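Long-range contact in ferric vibriobactin ABC transporter, periplasmic ferric vibriobactin-binding protein (Vibrio cholerae, PDB 3R5T), which probably binds the siderophore complex ferric vibriobactin in the periplasm and delivers it to its ABC transporter for iron uptake: residues 88-93 / 109-114. Residues are numbered along the deposited sequence; the frame is centred on the assembly and turned at random.
Sequences DLIVVS and AIAPTI
Ile-90 pairs through its backbone with both flanks of Thr-113, the register of parallel strands: its N donates to Pro-112 O at 2.9 Å, and its O accepts Ile-114 N at 2.9 Å, almost head-on (C=O...N 176°). Val-92 N adds a third, more bent bond to Ile-114 O (2.8 Å, 142° at the hydrogen). On the face carrying Ile-90, Val-92 and Thr-113, the threonine turns one branch to each of the two residues across the strand gap. Its methyl CG2 meets Val-92 CG2 at 3.6 Å, while OG1 faces Ile-90 CB and CD1. With chi1 at -62°, OG1 stands beside its own backbone N and bonds back to Ala-111 O at 2.8 Å; this bond helps to fix the rotation of the side chain and supplies the hydroxyl with a partner against an aliphatic surface. Ile-90 CD1 reaches on to Ala-111 CB (3.9 Å) and Ile-110 CB. On the other face, Leu-89 CD1 crosses to Ile-114 CG2 at 4.0 Å, and Val-91 CG2 runs beside Ile-114 CG1 (4.2 Å), the two side chains directed alike. Where the two strands begin, Pro-112 CD rests against Asp-88 O.

Farther out, Ile-104 and Leu-107 of helix 104-108 cover Val-92, and Leu-107 also touches Thr-113; Val-82 of helix 79-85 packs on Ile-90. On the opposite face Thr-17 and Ile-19 of strand 16-19 meet Ile-114 and Leu-89, respectively. Strands 89-93 and 113-116, linked through helix 104-108, form a beta-alpha-beta unit at one edge of the five-stranded parallel sheet, order 3-2-1-4-5, in one lobe of this periplasmic binding protein of the solute-binding protein 8 family.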
# COMPACT_ATOMS: atom_id res chain seq x y z
N ASP A 88 -3.90 16.05 17.80
CA ASP A 88 -2.63 16.11 18.53
C ASP A 88 -1.50 15.38 17.81
O ASP A 88 -0.39 15.26 18.32
CB ASP A 88 -2.79 15.62 19.97
CG ASP A 88 -3.35 14.20 20.07
OD1 ASP A 88 -3.48 13.50 19.04
OD2 ASP A 88 -3.64 13.79 21.22
N LEU A 89 -1.79 14.89 16.60
CA LEU A 89 -0.74 14.38 15.73
C LEU A 89 -1.27 14.48 14.31
O LEU A 89 -2.38 14.05 14.05
CB LEU A 89 -0.39 12.92 16.04
CG LEU A 89 0.73 12.32 15.19
CD1 LEU A 89 2.09 12.95 15.52
CD2 LEU A 89 0.81 10.81 15.36
N ILE A 90 -0.45 14.99 13.40
CA ILE A 90 -0.81 15.07 11.98
C ILE A 90 0.18 14.24 11.18
O ILE A 90 1.40 14.41 11.35
CB ILE A 90 -0.81 16.54 11.48
CG1 ILE A 90 -1.85 17.36 12.24
CG2 ILE A 90 -1.08 16.62 9.97
CD1 ILE A 90 -1.70 18.87 12.08
N VAL A 91 -0.32 13.34 10.34
CA VAL A 91 0.55 12.44 9.59
C VAL A 91 0.58 12.79 8.12
O VAL A 91 -0.47 13.04 7.51
CB VAL A 91 0.14 10.96 9.75
CG1 VAL A 91 1.18 10.06 9.11
CG2 VAL A 91 -0.05 10.62 11.23
N VAL A 92 1.79 12.86 7.57
CA VAL A 92 2.03 13.29 6.19
C VAL A 92 2.88 12.26 5.47
O VAL A 92 3.76 11.66 6.07
CB VAL A 92 2.77 14.67 6.18
CG1 VAL A 92 2.99 15.16 4.77
CG2 VAL A 92 2.01 15.73 6.98
N SER A 93 2.61 12.05 4.18
CA SER A 93 3.41 11.14 3.37
C SER A 93 4.44 11.88 2.57
O SER A 93 4.26 13.06 2.22
CB SER A 93 2.52 10.29 2.46
OG SER A 93 1.88 11.09 1.49
N ALA A 109 2.28 24.17 12.76
CA ALA A 109 1.79 25.29 13.55
C ALA A 109 0.54 24.90 14.32
O ALA A 109 0.17 25.56 15.30
CB ALA A 109 1.50 26.50 12.65
N ILE A 110 -0.12 23.84 13.87
CA ILE A 110 -1.37 23.37 14.47
C ILE A 110 -1.18 22.25 15.49
O ILE A 110 -1.77 22.28 16.56
CB ILE A 110 -2.35 22.86 13.39
CG1 ILE A 110 -2.49 23.90 12.26
CG2 ILE A 110 -3.69 22.52 14.02
CD1 ILE A 110 -3.41 23.47 11.13
N ALA A 111 -0.34 21.28 15.14
CA ALA A 111 -0.06 20.13 16.00
C ALA A 111 1.23 19.46 15.56
O ALA A 111 1.68 19.65 14.43
CB ALA A 111 -1.23 19.13 15.97
N PRO A 112 1.82 18.63 16.44
CA PRO A 112 3.00 17.87 16.05
C PRO A 112 2.73 17.13 14.74
O PRO A 112 1.74 16.40 14.63
CB PRO A 112 3.18 16.88 17.20
CG PRO A 112 2.62 17.62 18.40
CD PRO A 112 1.43 18.38 17.84
N THR A 113 3.60 17.31 13.76
CA THR A 113 3.40 16.77 12.42
C THR A 113 4.57 15.87 12.05
O THR A 113 5.73 16.26 12.17
CB THR A 113 3.25 17.94 11.41
OG1 THR A 113 2.09 18.69 11.78
CG2 THR A 113 3.07 17.43 9.99
N ILE A 114 4.25 14.65 11.63
CA ILE A 114 5.27 13.67 11.24
C ILE A 114 5.17 13.28 9.77
O ILE A 114 4.10 13.39 9.15
CB ILE A 114 5.25 12.42 12.15
CG1 ILE A 114 3.94 11.62 11.99
CG2 ILE A 114 5.55 12.83 13.60
CD1 ILE A 114 4.00 10.23 12.66